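Local coordinates for cytosol aminopeptidase (PDB 3KZW), which probably removes amino acids from the N-termini of peptides as a metal-dependent leucyl aminopeptidase of the cytosol, at residues Lys104-Trp115 with Leu132-Asp142. Residues are numbered along the deposited sequence; the frame is centred on the assembly and turned at random.
Sequences KTRSYQDMLKIW and LLMDSFISKYD
W115 and F137 form the tightly packed end of this contact. The six-membered ring of W115 and the F137 ring make an offset stack, centroids 4.5 Å apart and planes inclined by 16°, with CH2 of W115 over the rim of the F137 face. Two other side chains meet the W115 edge: SD of M134 stands 3.8 Å from CH2 of W115, a Met-aromatic contact, and CD2 of L132 approaches CZ3 of W115. I114 closes on the F137 ring from its edge, CG2 lying 3.9 Å from CE2 of F137. V98 of strand 91-101 touches both I114 and F137, while A150 and C151 of helix 144-157 pack on W115.

The middle is polar. R106 runs out with CG anti to the backbone N and bends at chi3, which brings the guanidinium end-on to the F137 carbonyl. NH1 and NH2 of R106 both donate to F137 O, which lies in the guanidinium plane; the NH2 bond, 2.8 Å long, is the straighter, its N-H...O angle 160° against 137° for NH1. NH2 also forms a salt bridge to OD2 of D142 from above the carboxylate plane. OD1 of D142 accepts from S139 N at 3.1 Å, so the carboxylate is held from both segments.

At the solvent side the contact thins to one exposed pair. K104 CA makes a CH-pi contact over the centre of the Y141 ring, 4.2 Å from its centroid, and a turn at chi4 lets K104 NZ donate a hydrogen bond to Y141 OH at 2.8 Å.

Helix 108-124, opened by an S107-D110 capping box, here meets the turn after strand 129-133; it links parallel strands 91-101 and 129-133, with strand 39-45 between them, in a beta-alpha-beta crossover of the alpha/beta N-terminal domain.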
loop_
_atom_site.group_PDB
_atom_site.type_symbol
_atom_site.label_atom_id
_atom_site.label_comp_id
_atom_site.label_asym_id
_atom_site.label_seq_id
_atom_site.Cartn_x
_atom_site.Cartn_y
_atom_site.Cartn_z
ATOM N N LYS A 104 14.220 42.327 -29.219
ATOM C CA LYS A 104 15.497 42.356 -28.507
ATOM C C LYS A 104 15.682 41.094 -27.668
ATOM O O LYS A 104 16.771 40.518 -27.631
ATOM C CB LYS A 104 15.593 43.586 -27.595
ATOM C CG LYS A 104 15.471 44.931 -28.292
ATOM C CD LYS A 104 15.561 46.068 -27.277
ATOM C CE LYS A 104 15.049 47.391 -27.843
ATOM N NZ LYS A 104 15.974 47.996 -28.846
ATOM N N THR A 105 14.608 40.670 -27.002
ATOM C CA THR A 105 14.652 39.542 -26.070
ATOM C C THR A 105 13.912 38.316 -26.611
ATOM O O THR A 105 13.132 37.680 -25.893
ATOM C CB THR A 105 14.081 39.932 -24.682
ATOM O OG1 THR A 105 12.748 40.438 -24.832
ATOM C CG2 THR A 105 14.955 40.988 -24.011
ATOM N N ARG A 106 14.164 37.988 -27.877
ATOM C CA ARG A 106 13.515 36.847 -28.522
ATOM C C ARG A 106 14.441 35.629 -28.578
ATOM O O ARG A 106 15.398 35.595 -29.353
ATOM C CB ARG A 106 13.015 37.223 -29.920
ATOM C CG ARG A 106 12.066 36.202 -30.537
ATOM C CD ARG A 106 11.457 36.697 -31.839
ATOM N NE ARG A 106 12.441 36.806 -32.916
ATOM C CZ ARG A 106 12.140 36.949 -34.207
ATOM N NH1 ARG A 106 10.875 36.993 -34.602
ATOM N NH2 ARG A 106 13.107 37.038 -35.107
ATOM N N SER A 107 14.138 34.634 -27.750
ATOM C CA SER A 107 14.939 33.416 -27.646
ATOM C C SER A 107 14.614 32.424 -28.760
ATOM O O SER A 107 13.676 32.634 -29.535
ATOM C CB SER A 107 14.720 32.760 -26.281
ATOM O OG SER A 107 13.354 32.420 -26.091
ATOM N N TYR A 108 15.396 31.348 -28.835
ATOM C CA TYR A 108 15.146 30.262 -29.783
ATOM C C TYR A 108 13.852 29.520 -29.444
ATOM O O TYR A 108 13.137 29.061 -30.339
ATOM C CB TYR A 108 16.333 29.292 -29.821
ATOM C CG TYR A 108 16.160 28.125 -30.773
ATOM C CD1 TYR A 108 16.295 28.296 -32.149
ATOM C CD2 TYR A 108 15.868 26.848 -30.293
ATOM C CE1 TYR A 108 16.137 27.226 -33.027
ATOM C CE2 TYR A 108 15.708 25.769 -31.160
ATOM C CZ TYR A 108 15.844 25.967 -32.525
ATOM O OH TYR A 108 15.688 24.899 -33.385
ATOM N N GLN A 109 13.561 29.408 -28.149
ATOM C CA GLN A 109 12.303 28.833 -27.671
ATOM C C GLN A 109 11.111 29.637 -28.195
ATOM O O GLN A 109 10.123 29.063 -28.652
ATOM C CB GLN A 109 12.282 28.781 -26.141
ATOM C CG GLN A 109 11.079 28.057 -25.547
ATOM C CD GLN A 109 10.984 28.217 -24.039
ATOM O OE1 GLN A 109 11.142 27.252 -23.291
ATOM N NE2 GLN A 109 10.733 29.444 -23.587
ATOM N N ASP A 110 11.222 30.964 -28.129
ATOM C CA ASP A 110 10.203 31.868 -28.665
ATOM C C ASP A 110 9.945 31.597 -30.145
ATOM O O ASP A 110 8.793 31.537 -30.568
ATOM C CB ASP A 110 10.598 33.336 -28.450
ATOM C CG ASP A 110 10.565 33.755 -26.981
ATOM O OD1 ASP A 110 9.772 33.183 -26.200
ATOM O OD2 ASP A 110 11.332 34.671 -26.607
ATOM N N MET A 111 11.018 31.417 -30.918
ATOM C CA MET A 111 10.920 31.111 -32.351
ATOM C C MET A 111 10.169 29.802 -32.602
ATOM O O MET A 111 9.363 29.715 -33.528
ATOM C CB MET A 111 12.307 31.050 -33.006
ATOM C CG MET A 111 13.056 32.378 -33.091
ATOM S SD MET A 111 14.765 32.149 -33.668
ATOM C CE MET A 111 15.563 33.682 -33.136
ATOM N N LEU A 112 10.435 28.792 -31.772
ATOM C CA LEU A 112 9.730 27.508 -31.852
ATOM C C LEU A 112 8.247 27.658 -31.513
ATOM O O LEU A 112 7.393 27.015 -32.124
ATOM C CB LEU A 112 10.377 26.468 -30.933
ATOM C CG LEU A 112 11.785 25.963 -31.256
ATOM C CD1 LEU A 112 12.261 25.023 -30.165
ATOM C CD2 LEU A 112 11.844 25.272 -32.612
ATOM N N LYS A 113 7.959 28.514 -30.539
ATOM C CA LYS A 113 6.591 28.813 -30.134
ATOM C C LYS A 113 5.850 29.597 -31.221
ATOM O O LYS A 113 4.667 29.357 -31.462
ATOM C CB LYS A 113 6.589 29.586 -28.811
ATOM C CG LYS A 113 5.235 29.647 -28.114
ATOM C CD LYS A 113 5.290 30.446 -26.817
ATOM C CE LYS A 113 5.893 29.641 -25.671
ATOM N NZ LYS A 113 6.010 30.455 -24.427
ATOM N N ILE A 114 6.557 30.523 -31.872
ATOM C CA ILE A 114 5.994 31.353 -32.941
ATOM C C ILE A 114 5.621 30.511 -34.163
ATOM O O ILE A 114 4.466 30.518 -34.586
ATOM C CB ILE A 114 6.953 32.514 -33.348
ATOM C CG1 ILE A 114 7.034 33.560 -32.234
ATOM C CG2 ILE A 114 6.496 33.179 -34.645
ATOM C CD1 ILE A 114 8.298 34.401 -32.267
ATOM N N TRP A 115 6.596 29.790 -34.716
ATOM C CA TRP A 115 6.363 28.940 -35.888
ATOM C C TRP A 115 5.427 27.778 -35.560
ATOM O O TRP A 115 4.585 27.400 -36.377
ATOM C CB TRP A 115 7.681 28.404 -36.459
ATOM C CG TRP A 115 8.565 29.446 -37.080
ATOM C CD1 TRP A 115 9.815 29.814 -36.666
ATOM C CD2 TRP A 115 8.273 30.248 -38.234
ATOM N NE1 TRP A 115 10.317 30.796 -37.485
ATOM C CE2 TRP A 115 9.393 31.083 -38.454
ATOM C CE3 TRP A 115 7.174 30.347 -39.100
ATOM C CZ2 TRP A 115 9.446 32.003 -39.508
ATOM C CZ3 TRP A 115 7.227 31.264 -40.146
ATOM C CH2 TRP A 115 8.357 32.079 -40.338
ATOM N N LEU A 132 3.238 34.512 -47.218
ATOM C CA LEU A 132 3.990 34.644 -45.974
ATOM C C LEU A 132 5.048 35.737 -46.125
ATOM O O LEU A 132 5.995 35.599 -46.900
ATOM C CB LEU A 132 4.611 33.296 -45.571
ATOM C CG LEU A 132 5.486 33.156 -44.318
ATOM C CD1 LEU A 132 4.906 33.881 -43.123
ATOM C CD2 LEU A 132 5.685 31.687 -43.983
ATOM N N LEU A 133 4.860 36.829 -45.389
ATOM C CA LEU A 133 5.788 37.955 -45.411
ATOM C C LEU A 133 6.970 37.691 -44.478
ATOM O O LEU A 133 6.959 38.074 -43.304
ATOM C CB LEU A 133 5.062 39.258 -45.051
ATOM C CG LEU A 133 4.434 40.092 -46.178
ATOM C CD1 LEU A 133 3.566 39.270 -47.121
ATOM C CD2 LEU A 133 3.635 41.253 -45.605
ATOM N N MET A 134 7.989 37.031 -45.024
ATOM C CA MET A 134 9.134 36.553 -44.251
ATOM C C MET A 134 9.949 37.674 -43.592
ATOM O O MET A 134 10.532 37.471 -42.523
ATOM C CB MET A 134 10.027 35.666 -45.132
ATOM C CG MET A 134 11.078 34.845 -44.379
ATOM S SD MET A 134 10.423 33.793 -43.058
ATOM C CE MET A 134 9.639 32.485 -44.001
ATOM N N ASP A 135 9.972 38.849 -44.222
ATOM C CA ASP A 135 10.711 40.004 -43.709
ATOM C C ASP A 135 10.221 40.488 -42.345
ATOM O O ASP A 135 10.978 41.114 -41.599
ATOM C CB ASP A 135 10.679 41.158 -44.715
ATOM C CG ASP A 135 11.497 40.874 -45.969
ATOM O OD1 ASP A 135 12.267 39.888 -45.990
ATOM O OD2 ASP A 135 11.371 41.650 -46.937
ATOM N N SER A 136 8.962 40.195 -42.026
ATOM C CA SER A 136 8.372 40.584 -40.748
ATOM C C SER A 136 8.807 39.662 -39.610
ATOM O O SER A 136 8.587 39.971 -38.437
ATOM C CB SER A 136 6.841 40.623 -40.848
ATOM O OG SER A 136 6.299 39.331 -41.064
ATOM N N PHE A 137 9.417 38.533 -39.964
ATOM C CA PHE A 137 9.892 37.554 -38.986
ATOM C C PHE A 137 11.382 37.703 -38.684
ATOM O O PHE A 137 11.859 37.245 -37.643
ATOM C CB PHE A 137 9.601 36.132 -39.472
ATOM C CG PHE A 137 8.149 35.752 -39.402
ATOM C CD1 PHE A 137 7.273 36.098 -40.425
ATOM C CD2 PHE A 137 7.657 35.045 -38.312
ATOM C CE1 PHE A 137 5.935 35.753 -40.363
ATOM C CE2 PHE A 137 6.315 34.692 -38.244
ATOM C CZ PHE A 137 5.453 35.047 -39.273
ATOM N N ILE A 138 12.104 38.346 -39.600
ATOM C CA ILE A 138 13.549 38.522 -39.495
ATOM C C ILE A 138 13.875 39.905 -38.954
ATOM O O ILE A 138 13.414 40.918 -39.484
ATOM C CB ILE A 138 14.237 38.322 -40.864
ATOM C CG1 ILE A 138 13.859 36.959 -41.456
ATOM C CG2 ILE A 138 15.759 38.470 -40.742
ATOM C CD1 ILE A 138 13.920 36.902 -42.973
ATOM N N SER A 139 14.672 39.939 -37.892
ATOM C CA SER A 139 15.055 41.201 -37.282
ATOM C C SER A 139 16.546 41.445 -37.419
ATOM O O SER A 139 17.306 40.561 -37.823
ATOM C CB SER A 139 14.645 41.240 -35.806
ATOM O OG SER A 139 15.480 40.405 -35.024
ATOM N N LYS A 140 16.944 42.665 -37.079
ATOM C CA LYS A 140 18.341 43.063 -36.989
ATOM C C LYS A 140 19.089 42.262 -35.913
ATOM O O LYS A 140 20.314 42.151 -35.957
ATOM C CB LYS A 140 18.419 44.567 -36.687
ATOM C CG LYS A 140 17.498 45.019 -35.540
ATOM C CD LYS A 140 17.465 46.533 -35.337
ATOM C CE LYS A 140 16.402 47.205 -36.190
ATOM N NZ LYS A 140 15.998 48.524 -35.629
ATOM N N TYR A 141 18.338 41.692 -34.968
ATOM C CA TYR A 141 18.906 41.050 -33.775
ATOM C C TYR A 141 19.315 39.593 -33.958
ATOM O O TYR A 141 20.282 39.134 -33.347
ATOM C CB TYR A 141 17.944 41.177 -32.587
ATOM C CG TYR A 141 17.710 42.609 -32.170
ATOM C CD1 TYR A 141 18.709 43.338 -31.521
ATOM C CD2 TYR A 141 16.500 43.242 -32.439
ATOM C CE1 TYR A 141 18.507 44.661 -31.145
ATOM C CE2 TYR A 141 16.287 44.567 -32.065
ATOM C CZ TYR A 141 17.296 45.268 -31.419
ATOM O OH TYR A 141 17.094 46.576 -31.047
ATOM N N ASP A 142 18.583 38.868 -34.792
ATOM C CA ASP A 142 18.845 37.445 -34.980
ATOM C C ASP A 142 19.475 37.133 -36.328
ATOM O O ASP A 142 19.273 37.855 -37.307
ATOM C CB ASP A 142 17.571 36.619 -34.773
ATOM C CG ASP A 142 16.321 37.361 -35.196
ATOM O OD1 ASP A 142 16.204 37.722 -36.390
ATOM O OD2 ASP A 142 15.454 37.587 -34.324
#